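Local structure of Ras GTPase-activating-like protein IQGAP2 (Homo sapiens, 5CJP) at residues 30-35 with 42-47; 49-54 with 94-99; 131-136 with 162-167; 125-130 with 177-182. The protein probably binds GTP-loaded Rho-family GTPases such as Cdc42 through a helical GAP-related domain, acting as a scaffold rather than speeding GTP hydrolysis. All blocks are in the same frame, centred on the assembly; numbering follows the deposited sequence.

Interaction 1: 30-35 with 42-47; sequences KLIFQM and KFMDTV
Ile32 and Met35 both reach Phe43, one at the root of its side chain and the other at its ring. The CG1 branch of Ile32 rests against the CB of Phe43 (4.0 Å), while its CG2 branch meets the terminal methyl, CE, of Met44 at 4.0 Å. Those two branches part because CG1 lies beside the backbone N and CG2 anti to it, so one isoleucine serves two neighbouring residues of the facing helix. Val47 adds a looser touch, its CG1 standing 4.5 Å from Ile32 CG1. Met35 crosses Phe43 at about a right angle. Its SD comes within 4.0 Å of Phe43 CD2 and sits 5.1 Å from the Phe43 ring centroid, 67° off the ring normal, an oblique Met-aromatic contact. A bend at chi3 (39°) turns CE back to the same CD2-CE2 side of the ring. With an alanine here the sulfur and methyl would be gone, which would probably leave a gap beside CD2 and CE2 of Phe43 and the ring less firmly fixed. Behind this shell, segments 30-34 and 42-47, from helices 25-34 and 37-54, run nearly antiparallel with their axes 10.7 Å apart, as a helical hairpin joined by a tight connection. Leu17 of helix 7-23 also touches Phe43, and Leu373 of a second subunit packs against Phe43, while Lys42 NZ hydrogen-bonds to Ser372 O of that subunit. No hydrogen bond links 30-35 to 42-47: the hairpin is held here by dispersion among buried aliphatic groups, two thioethers and one ring.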
loop_
_atom_site.group_PDB
_atom_site.type_symbol
_atom_site.label_atom_id
_atom_site.label_comp_id
_atom_site.label_asym_id
_atom_site.label_seq_id
_atom_site.Cartn_x
_atom_site.Cartn_y
_atom_site.Cartn_z
ATOM N N LYS E 30 17.160 12.710 -16.767
ATOM C CA LYS E 30 18.161 13.593 -17.342
ATOM C C LYS E 30 18.584 14.671 -16.321
ATOM O O LYS E 30 19.779 14.918 -16.126
ATOM C CB LYS E 30 17.636 14.251 -18.623
ATOM C CG LYS E 30 18.630 15.183 -19.274
ATOM C CD LYS E 30 17.926 16.138 -20.204
ATOM C CE LYS E 30 18.855 17.243 -20.689
ATOM N NZ LYS E 30 18.089 18.421 -21.230
ATOM N N LEU E 31 17.619 15.314 -15.668
ATOM C CA LEU E 31 17.949 16.337 -14.682
ATOM C C LEU E 31 18.831 15.734 -13.590
ATOM O O LEU E 31 19.742 16.400 -13.047
ATOM C CB LEU E 31 16.684 16.895 -14.048
ATOM C CG LEU E 31 15.798 17.752 -14.940
ATOM C CD1 LEU E 31 14.604 18.248 -14.145
ATOM C CD2 LEU E 31 16.596 18.929 -15.470
ATOM N N ILE E 32 18.554 14.475 -13.244
ATOM C CA ILE E 32 19.366 13.796 -12.225
ATOM C C ILE E 32 20.808 13.664 -12.722
ATOM O O ILE E 32 21.747 13.927 -11.965
ATOM C CB ILE E 32 18.765 12.392 -11.854
ATOM C CG1 ILE E 32 17.646 12.544 -10.803
ATOM C CG2 ILE E 32 19.825 11.456 -11.390
ATOM C CD1 ILE E 32 16.913 13.797 -10.898
ATOM N N PHE E 33 21.003 13.296 -13.992
ATOM C CA PHE E 33 22.373 13.159 -14.511
ATOM C C PHE E 33 23.200 14.435 -14.400
ATOM O O PHE E 33 24.388 14.379 -14.089
ATOM C CB PHE E 33 22.404 12.704 -15.982
ATOM C CG PHE E 33 21.726 11.402 -16.231
ATOM C CD1 PHE E 33 21.852 10.348 -15.332
ATOM C CD2 PHE E 33 20.928 11.229 -17.349
ATOM C CE1 PHE E 33 21.184 9.156 -15.544
ATOM C CE2 PHE E 33 20.251 10.028 -17.570
ATOM C CZ PHE E 33 20.378 8.997 -16.669
ATOM N N GLN E 34 22.592 15.589 -14.627
ATOM C CA GLN E 34 23.373 16.820 -14.555
ATOM C C GLN E 34 23.554 17.485 -13.173
ATOM O O GLN E 34 24.249 18.489 -13.063
ATOM C CB GLN E 34 22.839 17.842 -15.569
ATOM C CG GLN E 34 21.481 18.404 -15.219
ATOM C CD GLN E 34 20.893 19.271 -16.322
ATOM O OE1 GLN E 34 20.285 20.298 -16.043
ATOM N NE2 GLN E 34 21.054 18.846 -17.577
ATOM N N MET E 35 22.949 16.934 -12.126
ATOM C CA MET E 35 23.090 17.484 -10.771
ATOM C C MET E 35 24.462 17.117 -10.219
ATOM O O MET E 35 25.087 16.170 -10.691
ATOM C CB MET E 35 22.066 16.864 -9.821
ATOM C CG MET E 35 20.637 17.301 -9.986
ATOM S SD MET E 35 19.559 16.246 -8.968
ATOM C CE MET E 35 20.545 16.063 -7.533
ATOM N N LYS E 42 19.912 11.060 -3.551
ATOM C CA LYS E 42 18.614 11.073 -2.880
ATOM C C LYS E 42 17.408 10.933 -3.799
ATOM O O LYS E 42 16.261 10.941 -3.340
ATOM C CB LYS E 42 18.478 12.348 -2.046
ATOM C CG LYS E 42 18.579 13.604 -2.870
ATOM C CD LYS E 42 18.824 14.805 -2.003
ATOM C CE LYS E 42 19.072 16.024 -2.853
ATOM N NZ LYS E 42 19.631 17.137 -2.042
ATOM N N PHE E 43 17.661 10.812 -5.095
ATOM C CA PHE E 43 16.571 10.646 -6.042
ATOM C C PHE E 43 16.686 9.317 -6.775
ATOM O O PHE E 43 15.729 8.866 -7.380
ATOM C CB PHE E 43 16.575 11.775 -7.075
ATOM C CG PHE E 43 16.208 13.104 -6.515
ATOM C CD1 PHE E 43 14.954 13.315 -5.945
ATOM C CD2 PHE E 43 17.133 14.146 -6.513
ATOM C CE1 PHE E 43 14.629 14.535 -5.380
ATOM C CE2 PHE E 43 16.814 15.371 -5.947
ATOM C CZ PHE E 43 15.558 15.564 -5.379
ATOM N N MET E 44 17.854 8.699 -6.709
ATOM C CA MET E 44 18.105 7.444 -7.410
ATOM C C MET E 44 17.037 6.360 -7.203
ATOM O O MET E 44 16.394 5.917 -8.156
ATOM C CB MET E 44 19.496 6.918 -7.026
ATOM C CG MET E 44 20.190 6.068 -8.094
ATOM S SD MET E 44 20.301 6.862 -9.730
ATOM C CE MET E 44 21.261 8.319 -9.339
ATOM N N ASP E 45 16.830 5.933 -5.968
ATOM C CA ASP E 45 15.839 4.901 -5.717
ATOM C C ASP E 45 14.451 5.241 -6.237
ATOM O O ASP E 45 13.856 4.483 -7.016
ATOM C CB ASP E 45 15.758 4.611 -4.225
ATOM C CG ASP E 45 16.901 3.735 -3.733
ATOM O OD1 ASP E 45 17.975 3.708 -4.372
ATOM O OD2 ASP E 45 16.720 3.077 -2.687
ATOM N N THR E 46 13.935 6.388 -5.824
ATOM C CA THR E 46 12.594 6.774 -6.221
ATOM C C THR E 46 12.393 6.925 -7.728
ATOM O O THR E 46 11.326 6.611 -8.245
ATOM C CB THR E 46 12.178 8.037 -5.450
ATOM O OG1 THR E 46 11.984 9.122 -6.361
ATOM C CG2 THR E 46 13.268 8.395 -4.425
ATOM N N VAL E 47 13.406 7.370 -8.454
ATOM C CA VAL E 47 13.232 7.486 -9.899
ATOM C C VAL E 47 13.336 6.108 -10.551
ATOM O O VAL E 47 12.575 5.772 -11.467
ATOM C CB VAL E 47 14.279 8.427 -10.538
ATOM C CG1 VAL E 47 14.224 9.797 -9.868
ATOM C CG2 VAL E 47 15.667 7.835 -10.415
#

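Interaction 2: 49-54 with 94-99; sequences FTLYNY and IKMVVS
Leu51 and Met96 meet methyl to methyl, Leu51 CD1 standing 3.3 Å from Met96 CE, with the two side chains crossing at about a right angle. Leucine points from its helix toward the partner, CG beside the backbone N and the second torsion extended, which carries CD1 forward as the leading atom. Methionine arrives differently. Its CB leaves the helix neither toward nor away from 49-54, but CG is anti to the backbone N (chi1 -177°) and the chain runs out extended until a turn at chi3 (130°) brings CE round to the leucine; SD stays a little behind, 4.2 Å from Leu51 CD1. Helix 37-54 and helix 92-102 thus touch through long side chains rather than closely set backbones, the nearest CA atoms, those of Leu51 and Met96, being 10.2 Å apart, in an all-helical GAP-related fold where Met96 also packs on Phe68 of helix 58-79 and on Ala29 of helix 25-34. Next to the leucine, Tyr52 reaches Ser99, about one turn beyond Met96, with its hydroxyl end. That hydroxyl donates a weak hydrogen bond to Ser99 O, OH to O 3.4 Å, with the carbonyl oxygen at the ring edge, near its plane. The serine side chain is occupied within its own helix: Ser99 OG donates to Lys95 O (3.2 Å), approaching that oxygen from the opposite face to Ser99 N, which also donates to it.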
loop_
_atom_site.group_PDB
_atom_site.type_symbol
_atom_site.label_atom_id
_atom_site.label_comp_id
_atom_site.label_asym_id
_atom_site.label_seq_id
_atom_site.Cartn_x
_atom_site.Cartn_y
_atom_site.Cartn_z
ATOM N N PHE E 49 12.596 3.319 -9.207
ATOM C CA PHE E 49 11.356 2.605 -8.898
ATOM C C PHE E 49 10.277 2.941 -9.914
ATOM O O PHE E 49 9.494 2.083 -10.317
ATOM C CB PHE E 49 10.856 2.954 -7.492
ATOM C CG PHE E 49 9.678 2.137 -7.061
ATOM C CD1 PHE E 49 9.827 0.784 -6.745
ATOM C CD2 PHE E 49 8.394 2.685 -7.044
ATOM C CE1 PHE E 49 8.707 -0.016 -6.423
ATOM C CE2 PHE E 49 7.271 1.890 -6.725
ATOM C CZ PHE E 49 7.434 0.543 -6.417
ATOM N N THR E 50 10.244 4.198 -10.326
ATOM C CA THR E 50 9.268 4.656 -11.286
ATOM C C THR E 50 9.609 4.146 -12.663
ATOM O O THR E 50 8.724 3.723 -13.408
ATOM C CB THR E 50 9.224 6.165 -11.299
ATOM O OG1 THR E 50 8.907 6.611 -9.981
ATOM C CG2 THR E 50 8.169 6.668 -12.277
ATOM N N LEU E 51 10.895 4.186 -13.004
ATOM C CA LEU E 51 11.335 3.700 -14.300
ATOM C C LEU E 51 11.007 2.203 -14.457
ATOM O O LEU E 51 10.738 1.736 -15.561
ATOM C CB LEU E 51 12.826 3.943 -14.472
ATOM C CG LEU E 51 13.183 5.425 -14.585
ATOM C CD1 LEU E 51 14.694 5.564 -14.679
ATOM C CD2 LEU E 51 12.522 6.041 -15.813
ATOM N N TYR E 52 11.009 1.453 -13.356
ATOM C CA TYR E 52 10.694 0.030 -13.441
ATOM C C TYR E 52 9.317 -0.169 -14.051
ATOM O O TYR E 52 9.133 -1.044 -14.881
ATOM C CB TYR E 52 10.713 -0.651 -12.063
ATOM C CG TYR E 52 12.075 -0.813 -11.413
ATOM C CD1 TYR E 52 13.219 -1.068 -12.176
ATOM C CD2 TYR E 52 12.209 -0.758 -10.013
ATOM C CE1 TYR E 52 14.456 -1.258 -11.567
ATOM C CE2 TYR E 52 13.436 -0.953 -9.395
ATOM C CZ TYR E 52 14.554 -1.206 -10.175
ATOM O OH TYR E 52 15.770 -1.432 -9.560
ATOM N N ASN E 53 8.352 0.641 -13.639
ATOM C CA ASN E 53 6.994 0.531 -14.176
ATOM C C ASN E 53 6.925 1.212 -15.536
ATOM O O ASN E 53 6.288 0.716 -16.460
ATOM C CB ASN E 53 5.981 1.191 -13.230
ATOM C CG ASN E 53 4.592 1.260 -13.823
ATOM O OD1 ASN E 53 3.908 0.246 -13.962
ATOM N ND2 ASN E 53 4.170 2.469 -14.196
ATOM N N TYR E 54 7.590 2.349 -15.655
ATOM C CA TYR E 54 7.574 3.082 -16.909
ATOM C C TYR E 54 8.173 2.283 -18.079
ATOM O O TYR E 54 7.607 2.247 -19.161
ATOM C CB TYR E 54 8.311 4.415 -16.746
ATOM C CG TYR E 54 8.301 5.241 -17.998
ATOM C CD1 TYR E 54 7.178 5.965 -18.359
ATOM C CD2 TYR E 54 9.414 5.254 -18.870
ATOM C CE1 TYR E 54 7.144 6.686 -19.558
ATOM C CE2 TYR E 54 9.389 5.977 -20.069
ATOM C CZ TYR E 54 8.258 6.684 -20.399
ATOM O OH TYR E 54 8.230 7.413 -21.549
ATOM N N ILE E 94 25.880 5.772 -15.293
ATOM C CA ILE E 94 26.288 4.388 -15.144
ATOM C C ILE E 94 25.691 3.806 -13.867
ATOM O O ILE E 94 25.314 2.635 -13.813
ATOM C CB ILE E 94 27.810 4.289 -15.135
ATOM C CG1 ILE E 94 28.330 4.567 -16.556
ATOM C CG2 ILE E 94 28.260 2.912 -14.646
ATOM C CD1 ILE E 94 27.856 3.580 -17.522
ATOM N N LYS E 95 25.571 4.637 -12.845
ATOM C CA LYS E 95 25.001 4.213 -11.569
ATOM C C LYS E 95 23.544 3.816 -11.784
ATOM O O LYS E 95 23.061 2.822 -11.237
ATOM C CB LYS E 95 25.076 5.368 -10.565
ATOM C CG LYS E 95 24.926 4.968 -9.116
ATOM C CD LYS E 95 25.105 6.170 -8.215
ATOM C CE LYS E 95 26.447 6.868 -8.481
ATOM N NZ LYS E 95 26.561 8.262 -7.883
ATOM N N MET E 96 22.847 4.589 -12.603
ATOM C CA MET E 96 21.444 4.322 -12.870
ATOM C C MET E 96 21.298 3.126 -13.795
ATOM O O MET E 96 20.405 2.286 -13.620
ATOM C CB MET E 96 20.794 5.555 -13.487
ATOM C CG MET E 96 19.307 5.406 -13.732
ATOM S SD MET E 96 18.558 7.026 -13.938
ATOM C CE MET E 96 17.706 6.726 -15.355
ATOM N N VAL E 97 22.186 3.046 -14.780
ATOM C CA VAL E 97 22.154 1.945 -15.720
ATOM C C VAL E 97 22.303 0.650 -14.964
ATOM O O VAL E 97 21.594 -0.311 -15.242
ATOM C CB VAL E 97 23.290 2.050 -16.760
ATOM C CG1 VAL E 97 23.533 0.681 -17.422
ATOM C CG2 VAL E 97 22.916 3.083 -17.805
ATOM N N VAL E 98 23.227 0.628 -14.007
ATOM C CA VAL E 98 23.464 -0.567 -13.210
ATOM C C VAL E 98 22.310 -0.943 -12.298
ATOM O O VAL E 98 21.922 -2.098 -12.265
ATOM C CB VAL E 98 24.740 -0.427 -12.360
ATOM C CG1 VAL E 98 24.816 -1.546 -11.319
ATOM C CG2 VAL E 98 25.952 -0.468 -13.273
ATOM N N SER E 99 21.763 0.019 -11.559
ATOM C CA SER E 99 20.646 -0.261 -10.656
ATOM C C SER E 99 19.427 -0.710 -11.422
ATOM O O SER E 99 18.811 -1.709 -11.093
ATOM C CB SER E 99 20.257 0.974 -9.841
ATOM O OG SER E 99 21.277 1.374 -8.946
#

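Interaction 3: 131-136 with 162-167; sequences TNPVEV and QALTYP
The first turn of helix 133-139 abuts the end of the short helix 160-163, so two helix termini meet where Pro133 and Val134 face Ala163. The approach is close in backbone terms, with the CA atoms of Val134 and Ala163 5.7 Å apart, because the alanine brings only a methyl. That methyl, Ala163 CB, points at the proline and lies 4.1 Å from Pro133 CB; it also touches the peptide link that follows, at 4.0 Å from Val134 N. Pro133 turns the same ring carbon to a second partner, its CB being 4.3 Å from CD2 of Leu164, the first residue to leave helical geometry. Leu164 leans on Leu173 and Lys170 of helix 167-193, which connects this corner to the long helix that follows. At the start of the helix, Asn132 holds the N-cap position. Its side chain, extended with CG anti to the backbone N (chi1 -172°), sends ND2 to Glu135 OE1 at 2.6 Å. The glutamate oxygen is met on its anti side, 21° out of the carboxylate plane, and the N-H...O angle is 151°, so the bond is bent but ties the N-cap side chain to the first turn. Asn132 O meanwhile accepts from Val136 N (2.8 Å), the opening backbone bond of the turn. Proline in the residue after the N-cap, where no backbone N-H is needed by the helix, is a familiar feature of helix N-termini.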
loop_
_atom_site.group_PDB
_atom_site.type_symbol
_atom_site.label_atom_id
_atom_site.label_comp_id
_atom_site.label_asym_id
_atom_site.label_seq_id
_atom_site.Cartn_x
_atom_site.Cartn_y
_atom_site.Cartn_z
ATOM N N THR E 131 42.949 -15.383 3.342
ATOM C CA THR E 131 44.211 -15.159 2.659
ATOM C C THR E 131 45.165 -14.234 3.409
ATOM O O THR E 131 46.135 -13.742 2.833
ATOM C CB THR E 131 43.941 -14.574 1.267
ATOM O OG1 THR E 131 43.064 -13.443 1.381
ATOM C CG2 THR E 131 43.278 -15.616 0.394
ATOM N N ASN E 132 44.895 -14.009 4.691
ATOM C CA ASN E 132 45.730 -13.120 5.486
ATOM C C ASN E 132 46.533 -13.854 6.550
ATOM O O ASN E 132 46.011 -14.221 7.604
ATOM C CB ASN E 132 44.866 -12.038 6.143
ATOM C CG ASN E 132 45.692 -10.965 6.842
ATOM O OD1 ASN E 132 46.923 -10.998 6.829
ATOM N ND2 ASN E 132 45.012 -10.005 7.454
ATOM N N PRO E 133 47.831 -14.060 6.286
ATOM C CA PRO E 133 48.763 -14.746 7.182
ATOM C C PRO E 133 48.672 -14.313 8.641
ATOM O O PRO E 133 48.359 -15.132 9.500
ATOM C CB PRO E 133 50.118 -14.432 6.563
ATOM C CG PRO E 133 49.800 -14.436 5.105
ATOM C CD PRO E 133 48.517 -13.622 5.059
ATOM N N VAL E 134 48.944 -13.035 8.923
ATOM C CA VAL E 134 48.889 -12.551 10.307
ATOM C C VAL E 134 47.557 -12.852 10.974
ATOM O O VAL E 134 47.504 -13.119 12.180
ATOM C CB VAL E 134 49.148 -11.017 10.425
ATOM C CG1 VAL E 134 50.595 -10.700 10.097
ATOM C CG2 VAL E 134 48.222 -10.250 9.503
ATOM N N GLU E 135 46.480 -12.805 10.196
ATOM C CA GLU E 135 45.158 -13.099 10.731
ATOM C C GLU E 135 45.032 -14.589 10.988
ATOM O O GLU E 135 44.397 -15.010 11.952
ATOM C CB GLU E 135 44.063 -12.644 9.763
ATOM C CG GLU E 135 43.567 -11.232 10.027
ATOM C CD GLU E 135 42.361 -10.852 9.184
ATOM O OE1 GLU E 135 42.524 -10.642 7.963
ATOM O OE2 GLU E 135 41.245 -10.765 9.746
ATOM N N VAL E 136 45.639 -15.391 10.122
ATOM C CA VAL E 136 45.589 -16.834 10.297
ATOM C C VAL E 136 46.479 -17.177 11.477
ATOM O O VAL E 136 46.074 -17.903 12.382
ATOM C CB VAL E 136 46.108 -17.594 9.049
ATOM C CG1 VAL E 136 45.886 -19.099 9.229
ATOM C CG2 VAL E 136 45.404 -17.087 7.801
ATOM N N GLN E 162 56.963 -13.444 9.027
ATOM C CA GLN E 162 57.206 -14.375 10.115
ATOM C C GLN E 162 56.003 -15.202 10.535
ATOM O O GLN E 162 56.137 -16.153 11.303
ATOM C CB GLN E 162 57.817 -13.650 11.321
ATOM C CG GLN E 162 57.337 -12.233 11.565
ATOM C CD GLN E 162 58.316 -11.448 12.423
ATOM O OE1 GLN E 162 59.466 -11.233 12.032
ATOM N NE2 GLN E 162 57.870 -11.023 13.599
ATOM N N ALA E 163 54.828 -14.854 10.034
ATOM C CA ALA E 163 53.646 -15.635 10.368
ATOM C C ALA E 163 53.771 -16.932 9.575
ATOM O O ALA E 163 53.244 -17.972 9.968
ATOM C CB ALA E 163 52.385 -14.887 9.971
ATOM N N LEU E 164 54.490 -16.853 8.459
ATOM C CA LEU E 164 54.708 -18.005 7.599
ATOM C C LEU E 164 55.884 -18.834 8.094
ATOM O O LEU E 164 56.299 -19.786 7.439
ATOM C CB LEU E 164 54.962 -17.556 6.155
ATOM C CG LEU E 164 53.780 -16.892 5.437
ATOM C CD1 LEU E 164 54.145 -16.600 3.994
ATOM C CD2 LEU E 164 52.569 -17.806 5.493
ATOM N N THR E 165 56.425 -18.467 9.251
ATOM C CA THR E 165 57.539 -19.211 9.828
ATOM C C THR E 165 56.986 -20.527 10.337
ATOM O O THR E 165 57.633 -21.569 10.244
ATOM C CB THR E 165 58.178 -18.462 11.019
ATOM O OG1 THR E 165 58.869 -17.302 10.540
ATOM C CG2 THR E 165 59.164 -19.370 11.761
ATOM N N TYR E 166 55.775 -20.461 10.873
ATOM C CA TYR E 166 55.098 -21.622 11.418
ATOM C C TYR E 166 54.438 -22.411 10.294
ATOM O O TYR E 166 53.428 -21.977 9.742
ATOM C CB TYR E 166 54.054 -21.153 12.431
ATOM C CG TYR E 166 54.653 -20.274 13.499
ATOM C CD1 TYR E 166 55.013 -20.795 14.741
ATOM C CD2 TYR E 166 54.946 -18.934 13.235
ATOM C CE1 TYR E 166 55.659 -20.002 15.696
ATOM C CE2 TYR E 166 55.593 -18.135 14.180
ATOM C CZ TYR E 166 55.951 -18.674 15.407
ATOM O OH TYR E 166 56.609 -17.887 16.330
ATOM N N PRO E 167 55.011 -23.576 9.931
ATOM C CA PRO E 167 54.492 -24.443 8.869
ATOM C C PRO E 167 53.018 -24.767 9.046
ATOM O O PRO E 167 52.339 -25.107 8.089
ATOM C CB PRO E 167 55.370 -25.681 8.977
ATOM C CG PRO E 167 56.673 -25.108 9.387
ATOM C CD PRO E 167 56.264 -24.134 10.474
#

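Interaction 4: 125-130 with 177-182; sequences KSLIIN and IENLRR
The apolar contacts come first, and Ile129 carries most of them. It lies against Leu180 at about a right angle, with CG2 3.4 Å from Leu180 CG, while CD1 reaches over the helix backbone to 3.6 Å from Leu180 CA. With chi1 at -59°, CG2 is directed at the side chain of the leucine, and CG1 and CD1 run along the helix backbone at its main-chain N and CA. The CG1 branch of Ile129 also passes Asn179, 4.0 Å from Asn179 CB, the two side chains running in opposite directions. Leu127, two residues earlier, adds its CD1 at 3.7 Å from the same Asn179 CB; its CG, anti to the backbone N (chi1 -179°), carries that methyl across to the helix. An alanine in place of Ile129 would probably leave Leu180 CG without the CG2 methyl against it and open a gap between loop and helix. Between residues of 177-182 the polar links are local to the helix. Arg181 NH1 forms a salt bridge with Glu178 OE2 at 2.7 Å, and Arg182 NH1 approaches Asn179 OD1 in the plane of its guanidinium group, in a weak bond of 3.4 Å. A polar tie of loop to helix comes from Asn130 N, which hydrogen-bonds to Ser176 OG, and Leu127 and Ile129 both touch Asn266 of helix 261-278. Here the loop between helices 111-123 and 133-139 lies along the long helix 167-193, an extended connection sealed onto a helix face by alternate aliphatic residues, inside the GAP-related helical domain.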
loop_
_atom_site.group_PDB
_atom_site.type_symbol
_atom_site.label_atom_id
_atom_site.label_comp_id
_atom_site.label_asym_id
_atom_site.label_seq_id
_atom_site.Cartn_x
_atom_site.Cartn_y
_atom_site.Cartn_z
ATOM N N LYS E 125 29.096 -24.852 6.425
ATOM C CA LYS E 125 29.387 -24.488 7.805
ATOM C C LYS E 125 30.840 -24.675 8.238
ATOM O O LYS E 125 31.207 -24.294 9.348
ATOM C CB LYS E 125 28.480 -25.293 8.734
ATOM C CG LYS E 125 27.475 -24.455 9.493
ATOM C CD LYS E 125 26.387 -25.319 10.113
ATOM C CE LYS E 125 25.601 -26.072 9.033
ATOM N NZ LYS E 125 24.468 -26.859 9.596
ATOM N N SER E 126 31.673 -25.243 7.371
ATOM C CA SER E 126 33.072 -25.474 7.716
ATOM C C SER E 126 34.062 -24.632 6.921
ATOM O O SER E 126 35.223 -24.498 7.313
ATOM C CB SER E 126 33.427 -26.950 7.520
ATOM O OG SER E 126 33.818 -27.209 6.181
ATOM N N LEU E 127 33.611 -24.082 5.798
ATOM C CA LEU E 127 34.461 -23.264 4.947
ATOM C C LEU E 127 34.874 -21.989 5.663
ATOM O O LEU E 127 34.035 -21.242 6.169
ATOM C CB LEU E 127 33.729 -22.919 3.659
ATOM C CG LEU E 127 34.505 -22.080 2.646
ATOM C CD1 LEU E 127 35.754 -22.820 2.144
ATOM C CD2 LEU E 127 33.577 -21.771 1.517
ATOM N N ILE E 128 36.181 -21.757 5.711
ATOM C CA ILE E 128 36.756 -20.593 6.372
ATOM C C ILE E 128 37.988 -20.172 5.603
ATOM O O ILE E 128 39.115 -20.488 5.990
ATOM C CB ILE E 128 37.202 -20.920 7.798
ATOM C CG1 ILE E 128 36.006 -21.360 8.634
ATOM C CG2 ILE E 128 37.829 -19.719 8.447
ATOM C CD1 ILE E 128 36.442 -21.974 9.903
ATOM N N ILE E 129 37.777 -19.464 4.502
ATOM C CA ILE E 129 38.884 -18.986 3.696
ATOM C C ILE E 129 39.444 -17.711 4.340
ATOM O O ILE E 129 38.688 -16.869 4.848
ATOM C CB ILE E 129 38.422 -18.675 2.251
ATOM C CG1 ILE E 129 37.838 -19.930 1.612
ATOM C CG2 ILE E 129 39.589 -18.176 1.417
ATOM C CD1 ILE E 129 37.071 -19.660 0.341
ATOM N N ASN E 130 40.765 -17.584 4.341
ATOM C CA ASN E 130 41.426 -16.405 4.902
ATOM C C ASN E 130 42.824 -16.273 4.314
ATOM O O ASN E 130 43.763 -16.955 4.731
ATOM C CB ASN E 130 41.532 -16.491 6.421
ATOM C CG ASN E 130 41.737 -15.122 7.070
ATOM O OD1 ASN E 130 42.584 -14.335 6.652
ATOM N ND2 ASN E 130 40.958 -14.842 8.102
ATOM N N ILE E 177 43.724 -21.413 0.037
ATOM C CA ILE E 177 43.979 -21.120 -1.363
ATOM C C ILE E 177 43.377 -22.207 -2.237
ATOM O O ILE E 177 43.031 -21.965 -3.387
ATOM C CB ILE E 177 45.472 -21.031 -1.637
ATOM C CG1 ILE E 177 46.058 -19.922 -0.766
ATOM C CG2 ILE E 177 45.739 -20.767 -3.103
ATOM C CD1 ILE E 177 47.545 -19.919 -0.750
ATOM N N GLU E 178 43.250 -23.409 -1.689
ATOM C CA GLU E 178 42.686 -24.504 -2.455
ATOM C C GLU E 178 41.191 -24.334 -2.473
ATOM O O GLU E 178 40.564 -24.400 -3.526
ATOM C CB GLU E 178 43.045 -25.850 -1.831
ATOM C CG GLU E 178 43.853 -26.729 -2.759
ATOM C CD GLU E 178 43.113 -27.050 -4.039
ATOM O OE1 GLU E 178 42.176 -27.876 -3.987
ATOM O OE2 GLU E 178 43.459 -26.468 -5.090
ATOM N N ASN E 179 40.629 -24.109 -1.291
ATOM C CA ASN E 179 39.198 -23.907 -1.144
ATOM C C ASN E 179 38.755 -22.737 -2.018
ATOM O O ASN E 179 37.835 -22.868 -2.822
ATOM C CB ASN E 179 38.845 -23.599 0.318
ATOM C CG ASN E 179 39.048 -24.791 1.240
ATOM O OD1 ASN E 179 38.363 -25.806 1.130
ATOM N ND2 ASN E 179 39.992 -24.667 2.157
ATOM N N LEU E 180 39.429 -21.601 -1.856
ATOM C CA LEU E 180 39.108 -20.388 -2.598
ATOM C C LEU E 180 39.046 -20.622 -4.105
ATOM O O LEU E 180 38.074 -20.237 -4.759
ATOM C CB LEU E 180 40.136 -19.286 -2.297
ATOM C CG LEU E 180 39.655 -17.844 -1.997
ATOM C CD1 LEU E 180 40.858 -16.903 -2.079
ATOM C CD2 LEU E 180 38.580 -17.390 -2.984
ATOM N N ARG E 181 40.075 -21.259 -4.650
ATOM C CA ARG E 181 40.125 -21.524 -6.080
ATOM C C ARG E 181 38.978 -22.412 -6.531
ATOM O O ARG E 181 38.488 -22.297 -7.652
ATOM C CB ARG E 181 41.448 -22.183 -6.454
ATOM C CG ARG E 181 41.706 -22.202 -7.954
ATOM C CD ARG E 181 42.132 -23.578 -8.394
ATOM N NE ARG E 181 41.052 -24.544 -8.196
ATOM C CZ ARG E 181 41.233 -25.797 -7.794
ATOM N NH1 ARG E 181 42.453 -26.249 -7.540
ATOM N NH2 ARG E 181 40.190 -26.606 -7.653
ATOM N N ARG E 182 38.554 -23.296 -5.642
ATOM C CA ARG E 182 37.473 -24.226 -5.917
ATOM C C ARG E 182 36.106 -23.543 -5.958
ATOM O O ARG E 182 35.314 -23.788 -6.867
ATOM C CB ARG E 182 37.471 -25.302 -4.846
ATOM C CG ARG E 182 37.359 -26.698 -5.372
ATOM C CD ARG E 182 37.004 -27.616 -4.234
ATOM N NE ARG E 182 35.712 -27.232 -3.670
ATOM C CZ ARG E 182 35.540 -26.747 -2.446
ATOM N NH1 ARG E 182 36.581 -26.573 -1.634
ATOM N NH2 ARG E 182 34.318 -26.446 -2.029
#

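Interactions 1 and 2 share helix 37-54 and touch each other through Met96, which packs on Phe33 and Met44; they lie near the chain's centre, about 10 Å apart between centres. Interactions 3 and 4 form a second neighbourhood on the far side of the chain's centre from interaction 1, touching where Thr131 meets Leu180 and Val136 meets Asn130. Interactions 1 and 4 are buried, while 2 and 3 are partly buried. Chemistry varies accordingly: thioethers and an aromatic ring pack the hairpin of interaction 1, interaction 2 adds a weak hydroxyl bond to its methyl contact, and interactions 3 and 4 cross on small or aliphatic groups, with no hydrogen bond across the paired segments.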